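Side-chain contacts in capsule biosynthesis protein CapD proenzyme (Bacillus anthracis, PDB 3G9K), which cleaves the poly-gamma-D-glutamate capsule of the bacterium and joins it by an amide bond to meso-diaminopimelic acid of the peptidoglycan: residues 135-138 / 139-143; 146-149 / 150-154. All blocks are in the same frame, centred on the assembly; numbering follows the deposited sequence.

Contact 1: residues 135-138 / 139-143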
# COMPACT_ATOMS: atom_id res chain seq x y z
N PHE A 135 15.68 -14.67 7.79
CA PHE A 135 14.32 -15.20 7.66
C PHE A 135 14.26 -16.11 6.44
O PHE A 135 15.10 -16.02 5.56
CB PHE A 135 13.31 -14.06 7.50
CG PHE A 135 13.38 -13.39 6.18
CD1 PHE A 135 12.47 -13.71 5.17
CD2 PHE A 135 14.36 -12.45 5.92
CE1 PHE A 135 12.54 -13.11 3.93
CE2 PHE A 135 14.43 -11.85 4.69
CZ PHE A 135 13.53 -12.20 3.68
N LYS A 136 13.29 -17.01 6.41
CA LYS A 136 13.18 -17.97 5.32
C LYS A 136 12.56 -17.31 4.12
O LYS A 136 11.45 -16.78 4.21
CB LYS A 136 12.34 -19.19 5.73
CG LYS A 136 13.19 -20.33 6.33
CD LYS A 136 12.37 -21.65 6.46
CE LYS A 136 12.02 -22.28 5.08
NZ LYS A 136 10.94 -23.34 5.10
N VAL A 137 13.25 -17.33 2.99
CA VAL A 137 12.70 -16.69 1.81
C VAL A 137 11.55 -17.55 1.29
O VAL A 137 11.53 -18.77 1.50
CB VAL A 137 13.77 -16.31 0.72
CG1 VAL A 137 15.15 -16.07 1.33
CG2 VAL A 137 13.86 -17.31 -0.37
N ASP A 138 10.56 -16.90 0.69
CA ASP A 138 9.40 -17.57 0.10
C ASP A 138 9.47 -17.58 -1.41
O ASP A 138 10.36 -16.97 -2.02
CB ASP A 138 8.08 -16.93 0.58
CG ASP A 138 7.96 -15.46 0.24
OD1 ASP A 138 8.86 -14.87 -0.39
OD2 ASP A 138 6.95 -14.86 0.62
N ASP A 139 8.50 -18.26 -2.02
CA ASP A 139 8.42 -18.36 -3.47
C ASP A 139 8.27 -17.01 -4.17
O ASP A 139 8.77 -16.84 -5.27
CB ASP A 139 7.26 -19.29 -3.86
CG ASP A 139 7.49 -20.73 -3.40
OD1 ASP A 139 8.39 -21.41 -3.96
OD2 ASP A 139 6.79 -21.18 -2.45
N SER A 140 7.61 -16.06 -3.53
CA SER A 140 7.38 -14.77 -4.16
C SER A 140 8.64 -13.87 -4.23
O SER A 140 8.84 -13.13 -5.19
CB SER A 140 6.29 -14.04 -3.41
OG SER A 140 6.63 -14.00 -2.03
N LEU A 141 9.46 -13.91 -3.19
CA LEU A 141 10.71 -13.15 -3.23
C LEU A 141 11.67 -13.78 -4.26
O LEU A 141 12.30 -13.06 -5.03
CB LEU A 141 11.36 -13.09 -1.85
CG LEU A 141 12.73 -12.37 -1.79
CD1 LEU A 141 12.65 -10.97 -2.35
CD2 LEU A 141 13.30 -12.36 -0.39
N THR A 142 11.77 -15.11 -4.30
CA THR A 142 12.55 -15.76 -5.37
C THR A 142 12.11 -15.31 -6.76
O THR A 142 12.91 -14.82 -7.54
CB THR A 142 12.49 -17.31 -5.29
OG1 THR A 142 12.84 -17.71 -3.96
CG2 THR A 142 13.48 -17.94 -6.27
N MSE A 143 10.86 -15.39 -7.03
CA MSE A 143 10.35 -15.01 -8.35
C MSE A 143 10.54 -13.51 -8.66
O MSE A 143 10.84 -13.15 -9.80
CB MSE A 143 8.89 -15.42 -8.50
CG MSE A 143 8.24 -14.92 -9.77
SE MSE A 143 7.35 -13.23 -9.48
CE MSE A 143 5.59 -14.01 -9.18
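Asp138 brings its carboxylate back over the first turn of the helix that starts at Asp139, beside Ser140 and Leu141, because CG sits between the backbone N and the carbonyl carbon (chi1 59°). Ser140 adopts the same kind of first torsion (53°), which turns its hydroxyl to the carboxylate. Asp138 is the N-cap: its OD1 accepts from Leu141 N at 3.0 Å, the amide approaching from above the carboxylate plane, 40° out of it. The hydroxyl of Ser140 lies close to both carboxylate oxygens, with OG 2.8 Å from Asp138 OD2. A weak hydrogen bond links Ser140 OG to Asn170 OD1 of the neighbouring CapD chain, a residue that packs on Asp138 as well. The backbone of the cap residue is engaged too. Asp138 O takes the first i to i+4 bond of the helix from Thr142 N at 3.3 Å. Thr142 OG1 stands 3.2 Å from the same Asp138 O, but its firmer partner is Ile167 O. Next to this polar turn, Leu141 sends CD2 into an apolar corner. Leu141 CD2 lies 4.1 Å from Phe135 CZ, at the ring edge, the two side chains crossing at about a right angle, and the same methyl rests against Val137 CB. Leu173 on the paired strand 172-173 touches Phe135, Val137 and Leu141 alike. Asp139 OD1 is hydrogen-bonded to Thr169 OG1. With Asp138 taking up an amide of the first turn that has no helical carbonyl before it, its negative charge would be expected to interact favourably with the helix dipole, which should favour the ionised carboxylate.

Contact 2: residues 146-149 / 150-154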
# COMPACT_ATOMS: atom_id res chain seq x y z
N ASP A 146 14.11 -13.18 -9.56
CA ASP A 146 14.27 -13.77 -10.88
C ASP A 146 13.89 -12.79 -11.97
O ASP A 146 14.70 -12.50 -12.84
CB ASP A 146 13.44 -15.07 -11.00
CG ASP A 146 13.56 -15.69 -12.37
OD1 ASP A 146 14.47 -16.49 -12.55
OD2 ASP A 146 12.80 -15.29 -13.27
N LEU A 147 12.68 -12.24 -11.90
CA LEU A 147 12.20 -11.30 -12.88
C LEU A 147 12.95 -9.98 -12.91
O LEU A 147 12.99 -9.32 -13.97
CB LEU A 147 10.72 -10.99 -12.68
CG LEU A 147 9.78 -12.20 -12.85
CD1 LEU A 147 8.32 -11.79 -12.61
CD2 LEU A 147 9.99 -12.84 -14.23
N ALA A 148 13.52 -9.58 -11.76
CA ALA A 148 14.25 -8.31 -11.68
C ALA A 148 15.71 -8.44 -12.11
O ALA A 148 16.37 -7.43 -12.36
CB ALA A 148 14.16 -7.71 -10.24
N LYS A 149 16.23 -9.66 -12.16
CA LYS A 149 17.67 -9.85 -12.34
C LYS A 149 18.24 -9.05 -13.53
O LYS A 149 19.34 -8.47 -13.41
CB LYS A 149 17.96 -11.34 -12.44
CG LYS A 149 19.42 -11.77 -12.52
CD LYS A 149 19.50 -13.27 -12.65
CE LYS A 149 20.94 -13.72 -12.97
NZ LYS A 149 21.53 -12.89 -14.08
N PRO A 150 17.55 -9.06 -14.69
CA PRO A 150 18.04 -8.24 -15.82
C PRO A 150 18.21 -6.74 -15.56
O PRO A 150 19.15 -6.10 -16.09
CB PRO A 150 16.95 -8.45 -16.89
CG PRO A 150 16.50 -9.89 -16.63
CD PRO A 150 16.39 -9.88 -15.11
N ARG A 151 17.29 -6.17 -14.79
CA ARG A 151 17.34 -4.77 -14.45
C ARG A 151 18.32 -4.46 -13.29
O ARG A 151 18.93 -3.39 -13.29
CB ARG A 151 15.94 -4.29 -14.11
CG ARG A 151 15.78 -2.81 -14.04
CD ARG A 151 14.31 -2.43 -13.97
NE ARG A 151 13.60 -3.21 -12.95
CZ ARG A 151 13.56 -2.90 -11.65
NH1 ARG A 151 14.13 -1.80 -11.20
NH2 ARG A 151 12.91 -3.69 -10.81
N ILE A 152 18.53 -5.37 -12.33
CA ILE A 152 19.18 -4.96 -11.06
C ILE A 152 20.45 -5.68 -10.68
O ILE A 152 21.19 -5.19 -9.85
CB ILE A 152 18.19 -5.07 -9.85
CG1 ILE A 152 17.97 -6.51 -9.38
CG2 ILE A 152 16.87 -4.46 -10.23
CD1 ILE A 152 17.08 -6.59 -8.13
N TYR A 153 20.68 -6.84 -11.28
CA TYR A 153 21.70 -7.72 -10.77
C TYR A 153 23.08 -7.12 -11.06
O TYR A 153 23.41 -6.84 -12.20
CB TYR A 153 21.58 -9.10 -11.37
CG TYR A 153 22.66 -10.05 -10.89
CD1 TYR A 153 22.89 -10.22 -9.55
CD2 TYR A 153 23.46 -10.73 -11.78
CE1 TYR A 153 23.88 -11.08 -9.10
CE2 TYR A 153 24.45 -11.58 -11.35
CZ TYR A 153 24.66 -11.76 -10.02
OH TYR A 153 25.66 -12.63 -9.59
N SER A 154 23.84 -6.91 -10.01
CA SER A 154 25.09 -6.17 -10.07
C SER A 154 25.99 -6.90 -9.12
O SER A 154 25.56 -7.86 -8.47
CB SER A 154 24.89 -4.69 -9.64
OG SER A 154 24.55 -4.54 -8.25
O HOH W 1 21.93 -7.74 -14.37
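Asp146 reaches the next turn through its backbone, its O lying 3.9 Å from Pro150 CD, where an ordinary helix would place an amide donor; Asp146 O instead accepts from Lys149 N, an i to i+3 bond. Leu147 O, whose i+4 partner would be Arg151 N, lies against Pro150 CD; that N-H turns to Ala148 O in a weak bond. Ala148 carries the buried side of the turn: its CB packs on Ile152 CD1 at 3.8 Å, and its O accepts from Ile152 N at 3.0 Å, a bent bond. NH2 and NH1 of Arg151 are hydrogen-bonded to the carbonyls of Phe23 and Gly25 of the neighbouring CapD chain, and Ile152 CG2 lies above one face of the guanidinium, offset to its rim. Lys149 follows, its CB pressed tightly to Pro150 CD at 3.4 Å. Its CG, anti to the backbone N (chi1 -175°), leads the chain out beside Tyr153, and the two side chains run in the same direction. Lys149 CG touches Tyr153 CB at 3.6 Å, and a bend at the last torsion sets Lys149 NZ 3.7 Å from Tyr153 CD2. Lys149 O accepts from Tyr153 N at 3.0 Å. A water donates to both Lys149 O and Tyr153 O, bridging the backbone where Tyr153 leaves the helix; the Tyr153 ring then meets that of Tyr161. Pro150, lacking an amide hydrogen, thus kinks the helix, and the last turn depends on the carbonyls of Ala148 and Lys149, the latter shared with water.

Both contacts belong to the large N-terminal part of the gamma-glutamyltransferase fold, and they follow each other along helix 139-152 with centres about 15 Å apart. Coming from the N terminus, the chain passes through strand 135-136, and contact 1 closes the short turn that leads into the helix. Contact 2 comes later, at the C-terminal end, where the helix kinks and gives way to loop. The two are in series: neither encloses nor crosses the other. Contact 1 joins the helix start to the small two-stranded sheet 135-136/172-173, whereas contact 2 leads to the loop around Tyr161. Each also meets the neighbouring CapD chain.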